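Proline dehydrogenase (Deinococcus radiodurans, PDB 4H6Q) catalyses the FAD-dependent oxidation of L-proline to (S)-1-pyrroline-5-carboxylate, passing the electrons to a quinone, as the first step of proline breakdown to glutamate. Local coordinates at residues E43-A48 against G59-L64; E76-V81 against L117-R122; K83-A88 against P95-K100; R278-Y283 against Y288-R293. All blocks are in the same frame, centred on the assembly; numbering follows the deposited sequence. Where two conformers were deposited one is given.

Interaction 1 of 4, residues E43-A48 against G59-L64; sequences ESAIQA and GNLDLL
Leu61 O accepts a hydrogen bond of 2.8 Å from Ser98 N, which fixes the strand residue whose side chain meets Ala45 and Ile46 of the helix. No hydrogen bond joins 43-48 to 59-64 themselves; their contact is apolar and small, burying 97 Å² over both sides. Leu61 points from the strand toward the helix, with CG anti to its own carbonyl carbon (chi1 -74°), and its two methyls divide the work. CD2 comes up under the helix and meets Ala45 CB at 3.7 Å. Because alanine ends at CB, the helix backbone comes down close here: Ala45 and Leu61 have their CA atoms 7.5 Å apart, and Ala45 O is 4.2 Å from Leu61 CD2. The other branch, Leu61 CD1, faces Ile46 CD1 at 4.4 Å. That approach is loose and, with Ile46 in two conformers, doubtful. The CA–CB bond of Ile46 leaves in the opposite sense, but the chain folds back so that its delta methyl nears the strand. The arrangement is that of a helix laid on the outer wall of a (beta/alpha)8 barrel, whereas Asn60 and Asp62, on the other face of the strand, touch Tyr280 inside. Helix 42-54 rests over the seam between the first and last strands, 58-63 and 277-283, with Ala45 also on Tyr283; on its other flank lies helix 71-90, where Ala88 receives Ile46 and Leu84 receives Leu61.

Interaction 2 of 4, residues E76-V81 against L117-R122; sequences EFADDV and LTNARR
Ala78 and Asn119 mark the tight centre of this contact between two helices of the outer layer of the (beta/alpha)8 barrel, 76-81 and 117-122, which run side by side in the same direction, 15° apart, with axes 9.8 Å from each other. The CA atoms of Ala78 and Asn119 come within 6.1 Å, because Ala78 offers only a methyl: its CB abuts Asn119 CG at 3.7 Å and also lies beside Arg122 NH2. Val104, in a loop, covers Ala78 as well. Toward the more exposed side, packing gives way to charge. Arg122, its chain bent at chi3 (-58°), turns its guanidinium between two acceptors. NH1 and NH2 both reach Asp79 OD1, at 3.0 and 2.9 Å, in an end-on salt bridge to one oxygen; the carboxylate and guanidinium planes are 76° apart. NH1 comes nearly in line with the C-O bond, while NH2 comes from above the carboxylate plane. Within the second helix NE and NH2 both bond to Asn119 OD1, which lies in the guanidinium plane, so NH2 serves both acceptors and the group is held on two edges. A leucine in place of Arg122 would probably leave Asp79 without its counter-charge and strip Asn119 OD1 of both its arginine donors. The Asn119 amide is set from both ends: OD1 takes Arg122 NE at 3.1 Å, in the carbonyl plane, while ND2 donates to Val104 O.

Interaction 3 of 4, residues K83-A88 against P95-K100; sequences KLIEAA and PYVSIK. With TFB (tetrahydrofuran-2-carboxylic acid), chain D.
Ile85 holds CG2 anti to its backbone N and CG1 beside it (chi1 -68°), a fork that sends one branch to each of two strand-side residues. CG2 goes to the Pro95 ring, meeting CG at 3.9 Å with the two side chains set roughly perpendicular; CG1 goes to Val97 CG2 at 4.0 Å. Leu84, with CG anti to its N (chi1 168°), comes to the same valine tip to tip, its CD2 lying 4.1 Å from Val97 CG2. Val97 CG2 thus meets two successive helix residues, and no hydrogen bond crosses this buried seam. At the far end of the strand segment, well away from the helix, Lys100 turns at chi4 and donates from NZ to TFB OXT at 2.9 Å, with a weak, longer bond to TFB OA. The same ammonium forms a salt bridge with Asp137, a catalytic residue by similarity, so it bridges that carboxylate and the bound acid. Strands 58-63 and 96-99 with helix 71-90 make a beta-alpha-beta crossover of the barrel, the helix packed by apolar side chains on the second strand; Lys100 lies toward the C-terminal end of the barrel strands, where TIM-barrel active sites are found.

Interaction 4 of 4, residues R278-Y283 against Y288-R293; sequences RVYLPY and YAYFSR. With TFB (tetrahydrofuran-2-carboxylic acid), chain D.
The proline site, here filled by the proline analogue TFB, brings together the last barrel strand and the helix after it: Tyr280 and Tyr290 meet through CE2 and CE1 at 3.9 Å, the two side chains passing alongside each other from opposite sides. Pro282 lies over one face of Tyr290, its side chain athwart the tyrosine's, with its CG 3.7 Å from Tyr290 CZ. Tyr280, with CG anti to the backbone N (chi1 -167°), lays a ring face on the ligand's ring, TFB CG lying 3.4 Å from Tyr280 CZ, and its OH bonds to Asp137. Arg293 grips the carboxylate side-on, one nitrogen to each oxygen: NE to TFB OB at 2.8 Å, nearly straight (167°), and NH2 to TFB OXT at 2.9 Å (147°). Arg293 NH2 also forms a salt bridge with Glu66. A serine in place of Tyr280 would remove the aromatic face against the ligand ring and is likely to leave Asp137 without its phenol partner. Strand 277-283 runs between 58-63 and 254-259, Tyr290 rests on Leu64 beyond the former, and Phe291 packs helix 288-296 on helix 23-33.

In the fold
The four contacts belong to one barrel; interactions 1, 3 and 4 gather round strand 58-63, and interaction 2 lies in the outer helix layer. Along the chain interaction 1 comes first; interaction 3 falls between the two halves of interaction 2, and interaction 4 closes the series. Strand 58-63 is hydrogen-bonded to 96-99 on one side and to 277-283 on the other, so the centre of interaction 1 lies about 8 Å from that of 3 and 10 Å from that of 4. Interactions 2 and 3 both use helix 71-90, with centres about 10 Å apart; 2 and 4 are farthest apart, about 19 Å. Interactions 3 and 4 both touch TFB, so segments on opposite flanks of 58-63 contribute to one substrate site.

Interaction 1 of 4, residues E43-A48 against G59-L64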
# COMPACT_ATOMS: atom_id res chain seq x y z
N GLU A 43 -16.58 8.60 5.32
CA GLU A 43 -16.48 9.97 5.83
C GLU A 43 -15.30 10.17 6.78
O GLU A 43 -14.57 11.16 6.68
CB GLU A 43 -17.80 10.40 6.49
N SER A 44 -15.06 9.19 7.66
CA SER A 44 -13.97 9.31 8.60
C SER A 44 -12.65 9.24 7.85
O SER A 44 -11.68 9.92 8.24
CB SER A 44 -14.04 8.24 9.72
OG SER A 44 -13.84 6.90 9.23
N ALA A 45 -12.57 8.45 6.78
CA ALA A 45 -11.34 8.35 6.03
C ALA A 45 -11.04 9.66 5.27
O ALA A 45 -9.90 10.13 5.22
CB ALA A 45 -11.43 7.15 5.04
N ILE A 46 -12.07 10.23 4.64
CA ILE A 46 -11.91 11.48 3.89
C ILE A 46 -11.46 12.60 4.84
O ILE A 46 -10.55 13.39 4.54
CB ILE A 46 -13.23 11.87 3.19
CG1 ILE A 46 -13.62 10.81 2.13
CG2 ILE A 46 -13.18 13.31 2.62
CD1 ILE A 46 -12.56 10.55 1.09
N GLN A 47 -12.08 12.68 6.01
CA GLN A 47 -11.68 13.68 7.01
C GLN A 47 -10.21 13.50 7.43
O GLN A 47 -9.47 14.49 7.59
CB GLN A 47 -12.59 13.64 8.24
CG GLN A 47 -13.99 14.22 7.95
CD GLN A 47 -15.03 13.89 9.01
OE1 GLN A 47 -14.79 13.06 9.90
NE2 GLN A 47 -16.21 14.51 8.91
N ALA A 48 -9.77 12.25 7.58
CA ALA A 48 -8.39 12.01 7.96
C ALA A 48 -7.45 12.41 6.84
O ALA A 48 -6.37 12.96 7.11
CB ALA A 48 -8.18 10.53 8.36
N GLY A 59 -2.42 11.37 1.01
CA GLY A 59 -3.06 10.16 1.52
C GLY A 59 -3.07 9.02 0.50
O GLY A 59 -3.03 9.21 -0.73
N ASN A 60 -3.16 7.82 1.03
CA ASN A 60 -3.22 6.59 0.23
C ASN A 60 -4.31 5.76 0.93
O ASN A 60 -4.06 5.12 1.98
CB ASN A 60 -1.84 5.90 0.29
CG ASN A 60 -1.83 4.53 -0.28
OD1 ASN A 60 -2.80 4.06 -0.90
ND2 ASN A 60 -0.70 3.83 -0.05
N LEU A 61 -5.54 5.80 0.40
CA LEU A 61 -6.72 5.23 1.08
C LEU A 61 -6.76 3.71 0.92
O LEU A 61 -6.47 3.17 -0.15
CB LEU A 61 -8.00 5.85 0.52
CG LEU A 61 -8.24 7.28 0.98
CD1 LEU A 61 -9.11 8.02 -0.05
CD2 LEU A 61 -8.87 7.24 2.36
N ASP A 62 -7.23 3.02 1.97
CA ASP A 62 -7.44 1.59 1.88
C ASP A 62 -8.67 1.18 2.65
O ASP A 62 -8.78 1.51 3.83
CB ASP A 62 -6.19 0.86 2.37
CG ASP A 62 -6.38 -0.64 2.51
OD1 ASP A 62 -6.44 -1.39 1.47
OD2 ASP A 62 -6.48 -1.09 3.65
N LEU A 63 -9.59 0.47 1.99
CA LEU A 63 -10.72 -0.17 2.68
C LEU A 63 -10.22 -1.47 3.26
O LEU A 63 -9.70 -2.33 2.53
CB LEU A 63 -11.86 -0.41 1.71
CG LEU A 63 -13.06 -1.21 2.25
CD1 LEU A 63 -13.76 -0.48 3.42
CD2 LEU A 63 -14.06 -1.46 1.13
N LEU A 64 -10.40 -1.67 4.56
CA LEU A 64 -9.86 -2.86 5.23
C LEU A 64 -10.64 -4.14 4.93
O LEU A 64 -11.87 -4.11 4.82
CB LEU A 64 -9.81 -2.62 6.74
CG LEU A 64 -8.69 -1.64 7.14
CD1 LEU A 64 -8.89 -1.17 8.61
CD2 LEU A 64 -7.29 -2.22 6.90

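Interaction 2 of 4, residues E76-V81 against L117-R122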
# COMPACT_ATOMS: atom_id res chain seq x y z
N GLU A 76 -18.89 -7.18 -4.07
CA GLU A 76 -19.39 -6.11 -3.18
C GLU A 76 -18.25 -5.27 -2.63
O GLU A 76 -18.34 -4.02 -2.53
CB GLU A 76 -20.22 -6.72 -2.03
CG GLU A 76 -20.80 -5.68 -1.07
CD GLU A 76 -21.54 -6.31 0.09
OE1 GLU A 76 -21.77 -7.54 0.09
OE2 GLU A 76 -21.90 -5.59 1.04
N PHE A 77 -17.14 -5.91 -2.25
CA PHE A 77 -15.99 -5.21 -1.68
C PHE A 77 -15.46 -4.26 -2.77
O PHE A 77 -15.22 -3.07 -2.51
CB PHE A 77 -14.90 -6.20 -1.24
CG PHE A 77 -13.80 -5.55 -0.48
CD1 PHE A 77 -13.73 -5.65 0.91
CD2 PHE A 77 -12.80 -4.82 -1.16
CE1 PHE A 77 -12.70 -5.03 1.64
CE2 PHE A 77 -11.77 -4.20 -0.44
CZ PHE A 77 -11.71 -4.33 0.96
N ALA A 78 -15.27 -4.77 -4.00
CA ALA A 78 -14.85 -3.89 -5.11
C ALA A 78 -15.80 -2.70 -5.32
O ALA A 78 -15.35 -1.56 -5.57
CB ALA A 78 -14.70 -4.70 -6.35
N ASP A 79 -17.11 -2.97 -5.20
CA ASP A 79 -18.07 -1.88 -5.34
C ASP A 79 -17.91 -0.83 -4.24
O ASP A 79 -18.05 0.38 -4.50
CB ASP A 79 -19.50 -2.45 -5.35
CG ASP A 79 -19.81 -3.27 -6.58
OD1 ASP A 79 -19.17 -3.05 -7.62
OD2 ASP A 79 -20.76 -4.07 -6.50
N ASP A 80 -17.58 -1.26 -3.03
CA ASP A 80 -17.29 -0.35 -1.95
C ASP A 80 -16.02 0.45 -2.14
O ASP A 80 -15.96 1.63 -1.76
CB ASP A 80 -17.27 -1.11 -0.63
CG ASP A 80 -18.64 -1.60 -0.20
OD1 ASP A 80 -19.65 -1.05 -0.66
OD2 ASP A 80 -18.69 -2.50 0.67
N VAL A 81 -15.03 -0.13 -2.80
CA VAL A 81 -13.83 0.63 -3.19
C VAL A 81 -14.18 1.69 -4.24
O VAL A 81 -13.69 2.84 -4.15
CB VAL A 81 -12.70 -0.30 -3.69
CG1 VAL A 81 -11.51 0.51 -4.18
CG2 VAL A 81 -12.25 -1.27 -2.58
N LEU A 117 -8.93 -9.95 -11.25
CA LEU A 117 -8.56 -9.16 -12.41
C LEU A 117 -9.77 -8.36 -12.94
O LEU A 117 -9.65 -7.16 -13.23
CB LEU A 117 -8.00 -10.04 -13.52
CG LEU A 117 -7.49 -9.33 -14.79
CD1 LEU A 117 -6.27 -8.51 -14.43
CD2 LEU A 117 -7.11 -10.34 -15.86
N THR A 118 -10.93 -8.98 -13.05
CA THR A 118 -12.02 -8.16 -13.58
C THR A 118 -12.48 -7.10 -12.59
O THR A 118 -12.77 -5.98 -13.04
CB THR A 118 -13.22 -8.96 -14.01
OG1 THR A 118 -13.77 -9.59 -12.86
CG2 THR A 118 -12.83 -10.02 -15.02
N ASN A 119 -12.43 -7.34 -11.28
CA ASN A 119 -12.77 -6.26 -10.35
C ASN A 119 -11.70 -5.20 -10.33
O ASN A 119 -12.02 -4.00 -10.22
CB ASN A 119 -13.01 -6.82 -8.93
CG ASN A 119 -14.42 -7.43 -8.80
OD1 ASN A 119 -15.39 -6.91 -9.37
ND2 ASN A 119 -14.54 -8.55 -8.05
N ALA A 120 -10.42 -5.60 -10.41
CA ALA A 120 -9.35 -4.58 -10.43
C ALA A 120 -9.47 -3.67 -11.65
O ALA A 120 -9.22 -2.46 -11.56
CB ALA A 120 -7.97 -5.23 -10.40
N ARG A 121 -9.86 -4.22 -12.79
CA ARG A 121 -10.09 -3.39 -13.97
C ARG A 121 -11.13 -2.31 -13.71
O ARG A 121 -10.95 -1.14 -14.11
CB ARG A 121 -10.57 -4.25 -15.15
CG ARG A 121 -9.45 -5.03 -15.82
CD ARG A 121 -10.03 -5.99 -16.84
NE ARG A 121 -8.95 -6.60 -17.60
CZ ARG A 121 -8.99 -7.84 -18.08
NH1 ARG A 121 -10.03 -8.60 -17.84
NH2 ARG A 121 -7.95 -8.31 -18.76
N ARG A 122 -12.22 -2.64 -13.03
CA ARG A 122 -13.29 -1.67 -12.75
C ARG A 122 -12.79 -0.59 -11.79
O ARG A 122 -13.10 0.61 -11.96
CB ARG A 122 -14.52 -2.37 -12.14
CG ARG A 122 -15.09 -3.46 -13.01
CD ARG A 122 -16.40 -3.97 -12.45
NE ARG A 122 -16.38 -4.49 -11.09
CZ ARG A 122 -17.05 -3.94 -10.06
NH1 ARG A 122 -17.73 -2.81 -10.20
NH2 ARG A 122 -17.05 -4.52 -8.91

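Interaction 3 of 4, residues K83-A88 against P95-K100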
# COMPACT_ATOMS: atom_id res chain seq x y z
N LYS A 83 -17.13 3.14 -4.45
CA LYS A 83 -17.83 4.19 -3.70
C LYS A 83 -16.82 5.11 -3.01
O LYS A 83 -16.99 6.34 -2.95
CB LYS A 83 -18.76 3.58 -2.64
CG LYS A 83 -19.98 2.92 -3.22
CD LYS A 83 -20.84 2.33 -2.11
CE LYS A 83 -21.97 1.46 -2.67
NZ LYS A 83 -21.68 1.05 -4.10
N LEU A 84 -15.74 4.55 -2.50
CA LEU A 84 -14.68 5.35 -1.89
C LEU A 84 -14.05 6.29 -2.90
O LEU A 84 -13.82 7.47 -2.61
CB LEU A 84 -13.63 4.39 -1.33
CG LEU A 84 -12.31 5.02 -0.89
CD1 LEU A 84 -12.51 5.93 0.32
CD2 LEU A 84 -11.27 3.91 -0.66
N ILE A 85 -13.70 5.77 -4.07
CA ILE A 85 -13.09 6.61 -5.12
C ILE A 85 -14.04 7.75 -5.51
O ILE A 85 -13.60 8.91 -5.69
CB ILE A 85 -12.72 5.74 -6.35
CG1 ILE A 85 -11.58 4.79 -5.99
CG2 ILE A 85 -12.39 6.58 -7.56
CD1 ILE A 85 -11.43 3.62 -6.99
N GLU A 86 -15.33 7.46 -5.68
CA GLU A 86 -16.30 8.53 -5.98
C GLU A 86 -16.33 9.58 -4.90
O GLU A 86 -16.36 10.79 -5.18
CB GLU A 86 -17.72 7.95 -6.20
CG GLU A 86 -17.86 7.01 -7.40
CD GLU A 86 -17.92 7.67 -8.74
OE1 GLU A 86 -17.63 8.89 -8.85
OE2 GLU A 86 -18.29 6.96 -9.71
N ALA A 87 -16.33 9.15 -3.64
CA ALA A 87 -16.41 10.09 -2.52
C ALA A 87 -15.14 10.93 -2.41
O ALA A 87 -15.22 12.15 -2.14
CB ALA A 87 -16.69 9.33 -1.20
N ALA A 88 -13.98 10.31 -2.60
CA ALA A 88 -12.72 11.08 -2.60
C ALA A 88 -12.72 12.16 -3.68
O ALA A 88 -12.49 13.34 -3.40
CB ALA A 88 -11.52 10.14 -2.79
N PRO A 95 -7.98 10.47 -6.30
CA PRO A 95 -8.00 9.11 -5.75
C PRO A 95 -6.64 8.43 -5.84
O PRO A 95 -5.93 8.40 -6.91
CB PRO A 95 -9.08 8.41 -6.59
CG PRO A 95 -9.84 9.48 -7.27
CD PRO A 95 -8.90 10.63 -7.44
N TYR A 96 -6.15 8.05 -4.69
CA TYR A 96 -4.96 7.19 -4.60
C TYR A 96 -5.36 6.13 -3.59
O TYR A 96 -5.58 6.47 -2.42
CB TYR A 96 -3.75 8.00 -4.13
CG TYR A 96 -2.44 7.27 -4.19
CD1 TYR A 96 -1.42 7.77 -5.01
CD2 TYR A 96 -2.19 6.10 -3.43
CE1 TYR A 96 -0.14 7.16 -5.05
CE2 TYR A 96 -0.94 5.44 -3.52
CZ TYR A 96 0.07 5.99 -4.30
OH TYR A 96 1.32 5.37 -4.30
N VAL A 97 -5.52 4.89 -4.05
CA VAL A 97 -6.12 3.83 -3.24
C VAL A 97 -5.26 2.57 -3.39
O VAL A 97 -4.84 2.22 -4.51
CB VAL A 97 -7.60 3.54 -3.69
CG1 VAL A 97 -8.18 2.35 -2.99
CG2 VAL A 97 -8.47 4.78 -3.51
N SER A 98 -5.07 1.86 -2.26
CA SER A 98 -4.41 0.56 -2.24
C SER A 98 -5.42 -0.51 -2.02
O SER A 98 -6.26 -0.40 -1.12
CB SER A 98 -3.32 0.52 -1.16
OG SER A 98 -2.24 1.43 -1.46
N ILE A 99 -5.34 -1.55 -2.86
CA ILE A 99 -6.21 -2.72 -2.72
C ILE A 99 -5.37 -3.96 -2.55
O ILE A 99 -4.27 -4.09 -3.10
CB ILE A 99 -7.19 -2.88 -3.91
CG1 ILE A 99 -6.46 -3.16 -5.24
CG2 ILE A 99 -8.09 -1.62 -4.02
CD1 ILE A 99 -7.42 -3.43 -6.42
N LYS A 100 -5.93 -4.93 -1.81
CA LYS A 100 -5.42 -6.30 -1.74
C LYS A 100 -6.23 -7.14 -2.71
O LYS A 100 -7.47 -7.19 -2.61
CB LYS A 100 -5.61 -6.85 -0.31
CG LYS A 100 -4.53 -6.29 0.63
CD LYS A 100 -4.81 -6.68 2.07
CE LYS A 100 -3.66 -6.24 2.98
NZ LYS A 100 -3.36 -4.79 2.97
OA TFB D . -0.07 -4.00 3.70
CA TFB D . 0.30 -3.99 5.07
C TFB D . -0.77 -4.64 5.92
OB TFB D . -0.50 -4.96 7.10
CB TFB D . 0.45 -2.58 5.46
CG TFB D . -0.37 -1.86 4.49
CD TFB D . -0.50 -2.70 3.28
OXT TFB D . -1.95 -4.89 5.46

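Interaction 4 of 4, residues R278-Y283 against Y288-R293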
# COMPACT_ATOMS: atom_id res chain seq x y z
N ARG A 278 3.53 10.26 1.80
CA ARG A 278 2.15 9.80 1.60
C ARG A 278 1.83 8.72 2.60
O ARG A 278 2.54 7.72 2.68
CB ARG A 278 1.97 9.27 0.16
CG ARG A 278 0.50 8.94 -0.14
CD ARG A 278 0.35 8.34 -1.53
NE ARG A 278 0.77 9.22 -2.65
CZ ARG A 278 -0.03 10.10 -3.26
NH1 ARG A 278 -1.28 10.33 -2.83
NH2 ARG A 278 0.43 10.71 -4.34
N VAL A 279 0.76 8.92 3.37
CA VAL A 279 0.43 8.04 4.46
C VAL A 279 -0.65 7.06 4.06
O VAL A 279 -1.70 7.43 3.48
CB VAL A 279 -0.01 8.86 5.70
CG1 VAL A 279 -0.73 8.02 6.76
CG2 VAL A 279 1.21 9.54 6.30
N TYR A 280 -0.42 5.76 4.37
CA TYR A 280 -1.37 4.69 4.14
C TYR A 280 -2.48 4.83 5.18
O TYR A 280 -2.22 4.74 6.40
CB TYR A 280 -0.61 3.35 4.24
CG TYR A 280 -1.36 2.13 3.73
CD1 TYR A 280 -1.01 1.52 2.51
CD2 TYR A 280 -2.39 1.52 4.50
CE1 TYR A 280 -1.67 0.41 2.03
CE2 TYR A 280 -3.07 0.40 4.03
CZ TYR A 280 -2.71 -0.13 2.78
OH TYR A 280 -3.42 -1.22 2.38
N LEU A 281 -3.70 5.04 4.69
CA LEU A 281 -4.83 5.52 5.51
C LEU A 281 -5.96 4.51 5.42
O LEU A 281 -6.76 4.52 4.51
CB LEU A 281 -5.27 6.90 5.04
CG LEU A 281 -6.16 7.71 5.98
CD1 LEU A 281 -7.58 7.18 6.16
CD2 LEU A 281 -5.46 7.94 7.27
N PRO A 282 -6.01 3.55 6.37
CA PRO A 282 -7.01 2.47 6.30
C PRO A 282 -8.27 2.80 7.08
O PRO A 282 -8.23 3.55 8.07
CB PRO A 282 -6.26 1.31 6.95
CG PRO A 282 -5.36 1.96 7.96
CD PRO A 282 -5.06 3.37 7.50
N TYR A 283 -9.41 2.27 6.64
CA TYR A 283 -10.64 2.49 7.35
C TYR A 283 -11.55 1.28 7.08
O TYR A 283 -11.32 0.48 6.17
CB TYR A 283 -11.34 3.79 6.89
CG TYR A 283 -11.97 3.61 5.51
CD1 TYR A 283 -13.35 3.34 5.35
CD2 TYR A 283 -11.15 3.66 4.34
CE1 TYR A 283 -13.89 3.10 4.09
CE2 TYR A 283 -11.70 3.43 3.07
CZ TYR A 283 -13.06 3.13 2.96
OH TYR A 283 -13.56 2.87 1.72
N TYR A 288 -9.72 -6.02 12.05
CA TYR A 288 -8.99 -6.93 12.97
C TYR A 288 -7.68 -7.46 12.41
O TYR A 288 -6.67 -7.53 13.13
CB TYR A 288 -9.89 -8.08 13.44
CG TYR A 288 -11.12 -7.52 14.12
CD1 TYR A 288 -11.05 -7.08 15.44
CD2 TYR A 288 -12.30 -7.34 13.42
CE1 TYR A 288 -12.13 -6.56 16.08
CE2 TYR A 288 -13.40 -6.79 14.04
CZ TYR A 288 -13.31 -6.41 15.38
OH TYR A 288 -14.41 -5.87 15.99
N ALA A 289 -7.65 -7.82 11.12
CA ALA A 289 -6.44 -8.43 10.57
C ALA A 289 -5.29 -7.41 10.50
O ALA A 289 -4.17 -7.63 11.00
CB ALA A 289 -6.70 -9.03 9.17
N TYR A 290 -5.55 -6.26 9.88
CA TYR A 290 -4.56 -5.20 9.76
C TYR A 290 -4.10 -4.76 11.16
O TYR A 290 -2.88 -4.61 11.43
CB TYR A 290 -5.16 -4.03 8.97
CG TYR A 290 -4.30 -2.80 8.86
CD1 TYR A 290 -3.63 -2.52 7.65
CD2 TYR A 290 -4.19 -1.87 9.90
CE1 TYR A 290 -2.84 -1.40 7.51
CE2 TYR A 290 -3.41 -0.70 9.72
CZ TYR A 290 -2.73 -0.51 8.54
OH TYR A 290 -1.95 0.62 8.32
N PHE A 291 -5.06 -4.50 12.05
CA PHE A 291 -4.69 -4.06 13.39
C PHE A 291 -3.86 -5.13 14.14
O PHE A 291 -2.89 -4.80 14.85
CB PHE A 291 -5.97 -3.74 14.15
CG PHE A 291 -5.78 -3.44 15.61
CD1 PHE A 291 -4.91 -2.45 16.06
CD2 PHE A 291 -6.53 -4.13 16.54
CE1 PHE A 291 -4.80 -2.15 17.43
CE2 PHE A 291 -6.43 -3.85 17.92
CZ PHE A 291 -5.55 -2.88 18.36
N SER A 292 -4.20 -6.41 13.99
CA SER A 292 -3.41 -7.47 14.61
C SER A 292 -1.95 -7.44 14.16
O SER A 292 -1.05 -7.65 15.00
CB SER A 292 -4.04 -8.85 14.42
OG SER A 292 -3.82 -9.34 13.11
N ARG A 293 -1.71 -7.13 12.87
CA ARG A 293 -0.33 -7.06 12.40
C ARG A 293 0.40 -5.89 13.03
O ARG A 293 1.58 -6.02 13.38
CB ARG A 293 -0.26 -7.01 10.86
CG ARG A 293 -0.70 -8.32 10.24
CD ARG A 293 -0.45 -8.34 8.73
NE ARG A 293 -1.38 -7.51 7.95
CZ ARG A 293 -2.54 -7.93 7.44
NH1 ARG A 293 -3.01 -9.15 7.70
NH2 ARG A 293 -3.28 -7.07 6.74
OA TFB D . -0.07 -4.00 3.70
CA TFB D . 0.30 -3.99 5.07
C TFB D . -0.77 -4.64 5.92
OB TFB D . -0.50 -4.96 7.10
CB TFB D . 0.45 -2.58 5.46
CG TFB D . -0.37 -1.86 4.49
CD TFB D . -0.50 -2.70 3.28
OXT TFB D . -1.95 -4.89 5.46